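Local coordinates for protein cation antiporter (Dietzia sp. DQ12-45-1b, PDB 7D3U) that probably takes part, as subunit E of a membrane-embedded Mrp complex, in exchanging monovalent cations such as sodium for protons, at residues P68-L73 against I86-M91; G43-P48 against D97-S102; E54-M59 against H109-I114. One frame throughout, in Å; residues are numbered along the deposited sequence.

Interaction 1. Residues P68-L73 against I86-M91; sequences PGTLTL and IVVHGM
Thr72 and Val88 stand opposite each other on one side of two antiparallel strands, a non-hydrogen-bonded pair with CA atoms 4.3 Å apart. Their side chains cross obliquely: Thr72 OG1 lies 4.1 Å from Val88 CG2, while the other methyl, Val88 CG1, reaches back to Thr70 CB at 4.1 Å. The Thr72 methyl, CG2, trans to the residue's own backbone N, reaches across to Ile86 CB on the partner strand, 4.0 Å away. Helix 54-66 covers this side, Ile64 resting on Thr72, Ile86 and Val88, and Thr70 OG1 is hydrogen-bonded to Ile64 O.

The reverse side is filled differently. Leu73 CD1 meets His89 CB at 3.7 Å, the methyl touching only the root of the histidine, because the imidazole itself leads away from the neighbouring strand and meets the Phe44 ring edge-to-face. Leu71, paired with His89 and on the same side, packs on Tyr36 of the neighbouring subunit G.

Between the two sides runs the backbone bonding. His89 N gives a hydrogen bond of 2.6 Å to Leu71 O, and the return bond from Leu71 N to His89 O is weak; Leu73 N to Val87 O and Met91 N to Gly69 O bracket this pair. The alternation of faces is that of an antiparallel beta hairpin; here one face lies under helix 54-66 and the other meets subunits G and A.

Interaction 2. Residues G43-P48 against D97-S102; sequences GFVRFP and DDLTAS
Helix-on-sheet packing, in a two-layer alpha+beta arrangement with helices over one face of an antiparallel sheet, is made here where Val45 of strand 43-48, the edge strand within this chain, meets Leu99 and Thr100 in the first turns of helix 96-111. The axes of the two short segments pass 9.3 Å apart at 49°. Val45 carries most of the contact by offering a different methyl to each partner.

Val45 CG2 lies against Leu99 CD2 at 3.3 Å, the two side chains sliding past each other in opposite directions. The same leucine methyl also comes to 3.9 Å from Gly43 O. Val45's other methyl, CG1, set opposite the backbone N (chi1 175°), meets Thr100 CG2 at 3.6 Å, and these two side chains cross at about a right angle. Further along the strand, the Phe47 ring, lying obliquely to Thr100 O, also packs on Leu103 and Glu107 of the same helix. Tyr105 of subunit G packs on both Val45 and Leu99, which brings a second chain to the joint.

Thr100 is able to offer carbon rather than oxygen to the strand because its hydroxyl is turned back into the helix: OG1 bonds to Asp97 O at 2.8 Å. That carbonyl oxygen takes a second bond from Ala101 N, and both donors arrive from the same face of its plane.

Interaction 3. Residues E54-M59 against H109-I114; sequences ELEVTM and HMLRAI
Met59 reaches across from helix 54-66 to Met110 and Ile114, and its path can be followed atom by atom. CB leaves the backbone pointing toward the other segment. CG is set between the backbone N and the carbonyl carbon (chi1 74°), which brings it to 3.6 Å from Met110 SD, and Met110 CE lies a little further off. From CG the chain runs on extended to SD, and there the partner changes: Met59 SD lies 3.5 Å from Ile114 CD1, with Ile114 CG1 close behind. The side chains of Met59 and Ile114 slide past each other in opposite directions, whereas those of Met59 and Met110 are inclined to one another. At the tip the chain bends (chi3 -41°), so that CE turns off the line of the preceding atoms.

The contact joins two parts of the layer on one face of the sheet, helix 54-66 and the end of helix 96-111 with the residues that follow it. It is built largely from flexible, unbranched methionines and from the aliphatic parts of other residues. Cutting Met59 back to alanine would remove CG and SD and is likely to open a gap between the two segments, leaving Met110 SD and Ile114 CD1 without the atoms they now rest on.

One turn earlier, Glu56 borders this apolar patch. Its CG lies 4.1 Å from Ile114 CD1, and its backbone O is approached by Met110 CE at 3.8 Å. Beyond CG the side chain runs on extended to the carboxylate, where OE1 sits 3.3 Å from Leu111 CD2, but its polar partner is Arg115, just beyond the second segment, with which it forms a salt bridge through NH1.

In the fold
Interactions 1 and 2 share one sheet: strand 85-90 lies between 70-76 and 43-48, and Val88 O and Val45 N, 2.9 Å apart, probably form one of the hydrogen bonds joining them. Interaction 1 is wholly buried and held mainly by backbone bonding; interaction 2, largely buried, relies on methyl contacts between sheet and helix. Interaction 3, only partly buried, joins helix 54-66 to the end of helix 96-111 and the chain just after it through sulfur and aliphatic carbon, with a charged group at its border. Helix 96-111 serves both interactions 2 and 3, whose centres are about 17 Å apart, while interaction 1 is nested within the chain loops that both close.

Interaction 1. Residues P68-L73 against I86-M91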
loop_
_atom_site.group_PDB
_atom_site.type_symbol
_atom_site.label_atom_id
_atom_site.label_comp_id
_atom_site.label_asym_id
_atom_site.label_seq_id
_atom_site.Cartn_x
_atom_site.Cartn_y
_atom_site.Cartn_z
ATOM N N PRO F 68 0.458 -60.007 3.692
ATOM C CA PRO F 68 1.711 -59.530 3.085
ATOM C C PRO F 68 1.931 -59.969 1.647
ATOM O O PRO F 68 2.998 -59.678 1.095
ATOM C CB PRO F 68 2.791 -60.130 3.999
ATOM C CG PRO F 68 2.083 -60.519 5.246
ATOM C CD PRO F 68 0.709 -60.904 4.829
ATOM N N GLY F 69 0.982 -60.649 1.015
ATOM C CA GLY F 69 1.220 -61.139 -0.327
ATOM C C GLY F 69 0.183 -60.739 -1.353
ATOM O O GLY F 69 0.286 -61.125 -2.520
ATOM N N THR F 70 -0.820 -59.965 -0.943
ATOM C CA THR F 70 -1.909 -59.591 -1.830
ATOM C C THR F 70 -2.231 -58.116 -1.641
ATOM O O THR F 70 -1.628 -57.425 -0.815
ATOM C CB THR F 70 -3.154 -60.450 -1.581
ATOM O OG1 THR F 70 -3.479 -60.427 -0.186
ATOM C CG2 THR F 70 -2.915 -61.885 -2.018
ATOM N N LEU F 71 -3.197 -57.640 -2.423
ATOM C CA LEU F 71 -3.682 -56.269 -2.367
ATOM C C LEU F 71 -4.945 -56.179 -3.205
ATOM O O LEU F 71 -4.992 -56.717 -4.312
ATOM C CB LEU F 71 -2.631 -55.280 -2.883
ATOM C CG LEU F 71 -3.133 -53.945 -3.431
ATOM C CD1 LEU F 71 -3.631 -53.052 -2.310
ATOM C CD2 LEU F 71 -2.033 -53.260 -4.215
ATOM N N THR F 72 -5.959 -55.499 -2.679
ATOM C CA THR F 72 -7.236 -55.348 -3.363
ATOM C C THR F 72 -7.288 -53.983 -4.033
ATOM O O THR F 72 -7.276 -52.954 -3.353
ATOM C CB THR F 72 -8.404 -55.499 -2.394
ATOM O OG1 THR F 72 -8.342 -56.782 -1.765
ATOM C CG2 THR F 72 -9.716 -55.373 -3.140
ATOM N N LEU F 73 -7.353 -53.977 -5.362
ATOM C CA LEU F 73 -7.355 -52.715 -6.091
ATOM C C LEU F 73 -8.703 -52.013 -5.981
ATOM O O LEU F 73 -8.768 -50.834 -5.621
ATOM C CB LEU F 73 -6.984 -52.954 -7.554
ATOM C CG LEU F 73 -5.515 -52.715 -7.904
ATOM C CD1 LEU F 73 -4.620 -53.634 -7.104
ATOM C CD2 LEU F 73 -5.287 -52.921 -9.382
ATOM N N ILE F 86 -14.214 -58.342 -6.501
ATOM C CA ILE F 86 -13.049 -57.535 -6.171
ATOM C C ILE F 86 -11.948 -57.818 -7.182
ATOM O O ILE F 86 -11.962 -58.823 -7.893
ATOM C CB ILE F 86 -12.546 -57.782 -4.735
ATOM C CG1 ILE F 86 -12.261 -59.264 -4.511
ATOM C CG2 ILE F 86 -13.556 -57.274 -3.723
ATOM C CD1 ILE F 86 -11.950 -59.602 -3.075
ATOM N N VAL F 87 -10.991 -56.899 -7.246
ATOM C CA VAL F 87 -9.825 -57.024 -8.110
ATOM C C VAL F 87 -8.610 -57.112 -7.203
ATOM O O VAL F 87 -8.205 -56.111 -6.599
ATOM C CB VAL F 87 -9.703 -55.851 -9.086
ATOM C CG1 VAL F 87 -8.431 -55.977 -9.902
ATOM C CG2 VAL F 87 -10.918 -55.794 -9.989
ATOM N N VAL F 88 -8.026 -58.301 -7.104
ATOM C CA VAL F 88 -6.938 -58.574 -6.175
ATOM C C VAL F 88 -5.645 -58.726 -6.956
ATOM O O VAL F 88 -5.595 -59.451 -7.957
ATOM C CB VAL F 88 -7.223 -59.830 -5.337
ATOM C CG1 VAL F 88 -6.147 -60.019 -4.294
ATOM C CG2 VAL F 88 -8.582 -59.714 -4.682
ATOM N N HIS F 89 -4.600 -58.049 -6.496
ATOM C CA HIS F 89 -3.263 -58.168 -7.054
ATOM C C HIS F 89 -2.416 -58.990 -6.096
ATOM O O HIS F 89 -2.422 -58.734 -4.888
ATOM C CB HIS F 89 -2.646 -56.785 -7.270
ATOM C CG HIS F 89 -1.200 -56.819 -7.643
ATOM N ND1 HIS F 89 -0.191 -56.857 -6.707
ATOM C CD2 HIS F 89 -0.592 -56.804 -8.852
ATOM C CE1 HIS F 89 0.977 -56.872 -7.324
ATOM N NE2 HIS F 89 0.761 -56.838 -8.626
ATOM N N GLY F 90 -1.696 -59.964 -6.622
ATOM C CA GLY F 90 -0.966 -60.906 -5.788
ATOM C C GLY F 90 0.476 -61.070 -6.211
ATOM O O GLY F 90 0.773 -61.245 -7.391
ATOM N N MET F 91 1.369 -61.009 -5.229
ATOM C CA MET F 91 2.781 -61.277 -5.449
ATOM C C MET F 91 3.097 -62.731 -5.125
ATOM O O MET F 91 2.432 -63.359 -4.297
ATOM C CB MET F 91 3.649 -60.356 -4.593
ATOM C CG MET F 91 3.129 -58.938 -4.486
ATOM S SD MET F 91 3.693 -58.114 -2.985
ATOM C CE MET F 91 5.344 -58.788 -2.827
#

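Interaction 2. Residues G43-P48 against D97-S102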
loop_
_atom_site.group_PDB
_atom_site.type_symbol
_atom_site.label_atom_id
_atom_site.label_comp_id
_atom_site.label_asym_id
_atom_site.label_seq_id
_atom_site.Cartn_x
_atom_site.Cartn_y
_atom_site.Cartn_z
ATOM N N GLY F 43 0.305 -60.772 -10.213
ATOM C CA GLY F 43 -0.798 -61.102 -11.090
ATOM C C GLY F 43 -2.117 -60.555 -10.590
ATOM O O GLY F 43 -2.378 -60.561 -9.384
ATOM N N PHE F 44 -2.951 -60.072 -11.503
ATOM C CA PHE F 44 -4.261 -59.550 -11.153
ATOM C C PHE F 44 -5.313 -60.633 -11.327
ATOM O O PHE F 44 -5.194 -61.508 -12.188
ATOM C CB PHE F 44 -4.610 -58.337 -12.013
ATOM C CG PHE F 44 -3.643 -57.200 -11.877
ATOM C CD1 PHE F 44 -2.461 -57.189 -12.592
ATOM C CD2 PHE F 44 -3.917 -56.140 -11.034
ATOM C CE1 PHE F 44 -1.570 -56.147 -12.470
ATOM C CE2 PHE F 44 -3.029 -55.095 -10.910
ATOM C CZ PHE F 44 -1.855 -55.098 -11.629
ATOM N N VAL F 45 -6.357 -60.565 -10.506
ATOM C CA VAL F 45 -7.385 -61.599 -10.486
ATOM C C VAL F 45 -8.718 -60.953 -10.140
ATOM O O VAL F 45 -8.813 -60.172 -9.190
ATOM C CB VAL F 45 -7.041 -62.715 -9.477
ATOM C CG1 VAL F 45 -8.175 -63.720 -9.375
ATOM C CG2 VAL F 45 -5.755 -63.411 -9.874
ATOM N N ARG F 46 -9.747 -61.274 -10.919
ATOM C CA ARG F 46 -11.115 -60.920 -10.573
ATOM C C ARG F 46 -11.676 -62.020 -9.685
ATOM O O ARG F 46 -11.678 -63.195 -10.071
ATOM C CB ARG F 46 -11.970 -60.741 -11.825
ATOM C CG ARG F 46 -11.420 -59.720 -12.794
ATOM C CD ARG F 46 -12.299 -59.579 -14.020
ATOM N NE ARG F 46 -13.590 -58.982 -13.696
ATOM C CZ ARG F 46 -14.287 -58.221 -14.531
ATOM N NH1 ARG F 46 -15.454 -57.718 -14.155
ATOM N NH2 ARG F 46 -13.815 -57.959 -15.742
ATOM N N PHE F 47 -12.146 -61.645 -8.500
ATOM C CA PHE F 47 -12.562 -62.608 -7.490
ATOM C C PHE F 47 -14.006 -62.343 -7.091
ATOM O O PHE F 47 -14.312 -61.247 -6.592
ATOM C CB PHE F 47 -11.642 -62.521 -6.270
ATOM C CG PHE F 47 -11.997 -63.475 -5.171
ATOM C CD1 PHE F 47 -12.293 -64.795 -5.452
ATOM C CD2 PHE F 47 -12.025 -63.055 -3.856
ATOM C CE1 PHE F 47 -12.615 -65.677 -4.441
ATOM C CE2 PHE F 47 -12.347 -63.930 -2.843
ATOM C CZ PHE F 47 -12.642 -65.243 -3.135
ATOM N N PRO F 48 -14.925 -63.284 -7.304
ATOM C CA PRO F 48 -16.277 -63.130 -6.752
ATOM C C PRO F 48 -16.242 -63.293 -5.239
ATOM O O PRO F 48 -15.720 -64.281 -4.720
ATOM C CB PRO F 48 -17.072 -64.255 -7.429
ATOM C CG PRO F 48 -16.230 -64.677 -8.602
ATOM C CD PRO F 48 -14.818 -64.465 -8.173
ATOM N N ASP F 97 -5.070 -69.748 -10.004
ATOM C CA ASP F 97 -5.885 -70.641 -9.188
ATOM C C ASP F 97 -5.361 -70.718 -7.760
ATOM O O ASP F 97 -6.145 -70.823 -6.813
ATOM C CB ASP F 97 -5.943 -72.030 -9.821
ATOM C CG ASP F 97 -6.327 -71.983 -11.284
ATOM O OD1 ASP F 97 -7.241 -71.209 -11.634
ATOM O OD2 ASP F 97 -5.717 -72.723 -12.084
ATOM N N ASP F 98 -4.040 -70.656 -7.582
ATOM C CA ASP F 98 -3.481 -70.615 -6.234
ATOM C C ASP F 98 -3.914 -69.350 -5.502
ATOM O O ASP F 98 -4.286 -69.397 -4.320
ATOM C CB ASP F 98 -1.957 -70.700 -6.295
ATOM C CG ASP F 98 -1.471 -72.045 -6.781
ATOM O OD1 ASP F 98 -2.190 -73.046 -6.575
ATOM O OD2 ASP F 98 -0.375 -72.105 -7.374
ATOM N N LEU F 99 -3.871 -68.210 -6.194
ATOM C CA LEU F 99 -4.311 -66.954 -5.600
ATOM C C LEU F 99 -5.779 -67.022 -5.201
ATOM O O LEU F 99 -6.149 -66.631 -4.089
ATOM C CB LEU F 99 -4.063 -65.806 -6.580
ATOM C CG LEU F 99 -4.418 -64.396 -6.113
ATOM C CD1 LEU F 99 -3.841 -64.140 -4.739
ATOM C CD2 LEU F 99 -3.913 -63.365 -7.106
ATOM N N THR F 100 -6.632 -67.529 -6.096
ATOM C CA THR F 100 -8.050 -67.634 -5.773
ATOM C C THR F 100 -8.305 -68.629 -4.649
ATOM O O THR F 100 -9.217 -68.422 -3.847
ATOM C CB THR F 100 -8.860 -68.026 -7.006
ATOM O OG1 THR F 100 -8.504 -69.355 -7.410
ATOM C CG2 THR F 100 -8.624 -67.047 -8.144
ATOM N N ALA F 101 -7.514 -69.700 -4.558
ATOM C CA ALA F 101 -7.686 -70.636 -3.454
ATOM C C ALA F 101 -7.326 -69.989 -2.123
ATOM O O ALA F 101 -8.045 -70.156 -1.130
ATOM C CB ALA F 101 -6.844 -71.890 -3.691
ATOM N N SER F 102 -6.220 -69.241 -2.085
ATOM C CA SER F 102 -5.858 -68.536 -0.858
ATOM C C SER F 102 -6.914 -67.502 -0.486
ATOM O O SER F 102 -7.266 -67.353 0.693
ATOM C CB SER F 102 -4.489 -67.874 -1.013
ATOM O OG SER F 102 -4.138 -67.146 0.152
#

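Interaction 3. Residues E54-M59 against H109-I114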
loop_
_atom_site.group_PDB
_atom_site.type_symbol
_atom_site.label_atom_id
_atom_site.label_comp_id
_atom_site.label_asym_id
_atom_site.label_seq_id
_atom_site.Cartn_x
_atom_site.Cartn_y
_atom_site.Cartn_z
ATOM N N GLU F 54 -22.142 -53.938 2.307
ATOM C CA GLU F 54 -20.929 -53.171 2.046
ATOM C C GLU F 54 -19.839 -53.476 3.063
ATOM O O GLU F 54 -18.655 -53.511 2.713
ATOM C CB GLU F 54 -21.249 -51.677 2.040
ATOM C CG GLU F 54 -22.168 -51.250 0.912
ATOM C CD GLU F 54 -22.337 -49.748 0.833
ATOM O OE1 GLU F 54 -22.009 -49.059 1.822
ATOM O OE2 GLU F 54 -22.793 -49.254 -0.220
ATOM N N LEU F 55 -20.214 -53.692 4.326
ATOM C CA LEU F 55 -19.219 -53.896 5.377
ATOM C C LEU F 55 -18.398 -55.157 5.133
ATOM O O LEU F 55 -17.167 -55.145 5.266
ATOM C CB LEU F 55 -19.910 -53.960 6.738
ATOM C CG LEU F 55 -19.140 -54.621 7.880
ATOM C CD1 LEU F 55 -17.970 -53.755 8.307
ATOM C CD2 LEU F 55 -20.062 -54.896 9.055
ATOM N N GLU F 56 -19.067 -56.255 4.777
ATOM C CA GLU F 56 -18.366 -57.519 4.594
ATOM C C GLU F 56 -17.311 -57.415 3.502
ATOM O O GLU F 56 -16.169 -57.845 3.694
ATOM C CB GLU F 56 -19.367 -58.627 4.273
ATOM C CG GLU F 56 -20.505 -58.730 5.272
ATOM C CD GLU F 56 -21.301 -60.012 5.126
ATOM O OE1 GLU F 56 -20.758 -60.998 4.588
ATOM O OE2 GLU F 56 -22.473 -60.032 5.550
ATOM N N VAL F 57 -17.661 -56.816 2.363
ATOM C CA VAL F 57 -16.733 -56.798 1.238
ATOM C C VAL F 57 -15.569 -55.852 1.509
ATOM O O VAL F 57 -14.423 -56.150 1.155
ATOM C CB VAL F 57 -17.468 -56.446 -0.068
ATOM C CG1 VAL F 57 -18.291 -55.189 0.096
ATOM C CG2 VAL F 57 -16.479 -56.290 -1.208
ATOM N N THR F 58 -15.822 -54.713 2.160
ATOM C CA THR F 58 -14.716 -53.795 2.416
ATOM C C THR F 58 -13.776 -54.350 3.475
ATOM O O THR F 58 -12.557 -54.166 3.383
ATOM C CB THR F 58 -15.217 -52.412 2.830
ATOM O OG1 THR F 58 -14.095 -51.599 3.190
ATOM C CG2 THR F 58 -16.110 -52.509 4.028
ATOM N N MET F 59 -14.305 -55.054 4.479
ATOM C CA MET F 59 -13.394 -55.635 5.457
ATOM C C MET F 59 -12.661 -56.841 4.882
ATOM O O MET F 59 -11.502 -57.085 5.239
ATOM C CB MET F 59 -14.138 -55.997 6.740
ATOM C CG MET F 59 -15.010 -57.220 6.658
ATOM S SD MET F 59 -15.930 -57.427 8.190
ATOM C CE MET F 59 -14.671 -57.011 9.393
ATOM N N HIS F 109 -12.589 -68.020 6.246
ATOM C CA HIS F 109 -12.165 -67.801 7.624
ATOM C C HIS F 109 -12.733 -66.509 8.196
ATOM O O HIS F 109 -12.920 -66.401 9.413
ATOM C CB HIS F 109 -10.639 -67.789 7.708
ATOM C CG HIS F 109 -9.999 -69.061 7.253
ATOM N ND1 HIS F 109 -10.108 -70.242 7.956
ATOM C CD2 HIS F 109 -9.245 -69.340 6.165
ATOM C CE1 HIS F 109 -9.447 -71.192 7.322
ATOM N NE2 HIS F 109 -8.914 -70.672 6.231
ATOM N N MET F 110 -13.009 -65.521 7.347
ATOM C CA MET F 110 -13.563 -64.263 7.837
ATOM C C MET F 110 -15.085 -64.307 7.959
ATOM O O MET F 110 -15.643 -63.835 8.958
ATOM C CB MET F 110 -13.144 -63.110 6.923
ATOM C CG MET F 110 -13.515 -61.744 7.465
ATOM S SD MET F 110 -13.629 -60.490 6.181
ATOM C CE MET F 110 -15.038 -61.093 5.260
ATOM N N LEU F 111 -15.766 -64.847 6.946
ATOM C CA LEU F 111 -17.221 -64.923 6.984
ATOM C C LEU F 111 -17.706 -65.880 8.062
ATOM O O LEU F 111 -18.789 -65.677 8.622
ATOM C CB LEU F 111 -17.764 -65.342 5.619
ATOM C CG LEU F 111 -17.609 -64.315 4.498
ATOM C CD1 LEU F 111 -18.314 -64.787 3.241
ATOM C CD2 LEU F 111 -18.146 -62.967 4.935
ATOM N N ARG F 112 -16.932 -66.924 8.369
ATOM C CA ARG F 112 -17.278 -67.786 9.489
ATOM C C ARG F 112 -17.124 -67.069 10.820
ATOM O O ARG F 112 -17.648 -67.542 11.833
ATOM C CB ARG F 112 -16.411 -69.043 9.467
ATOM C CG ARG F 112 -17.033 -70.248 10.140
ATOM C CD ARG F 112 -16.256 -71.507 9.801
ATOM N NE ARG F 112 -15.919 -71.559 8.382
ATOM C CZ ARG F 112 -14.858 -72.188 7.887
ATOM N NH1 ARG F 112 -14.022 -72.822 8.698
ATOM N NH2 ARG F 112 -14.632 -72.181 6.580
ATOM N N ALA F 113 -16.421 -65.937 10.837
ATOM C CA ALA F 113 -16.232 -65.168 12.059
ATOM C C ALA F 113 -17.297 -64.087 12.210
ATOM O O ALA F 113 -18.060 -64.090 13.180
ATOM C CB ALA F 113 -14.831 -64.550 12.079
ATOM N N ILE F 114 -17.358 -63.156 11.263
ATOM C CA ILE F 114 -18.317 -62.038 11.352
ATOM C C ILE F 114 -19.584 -62.479 10.622
ATOM O O ILE F 114 -19.804 -62.211 9.440
ATOM C CB ILE F 114 -17.714 -60.711 10.852
ATOM C CG1 ILE F 114 -17.210 -60.766 9.400
ATOM C CG2 ILE F 114 -16.583 -60.272 11.771
ATOM C CD1 ILE F 114 -18.126 -60.108 8.372
#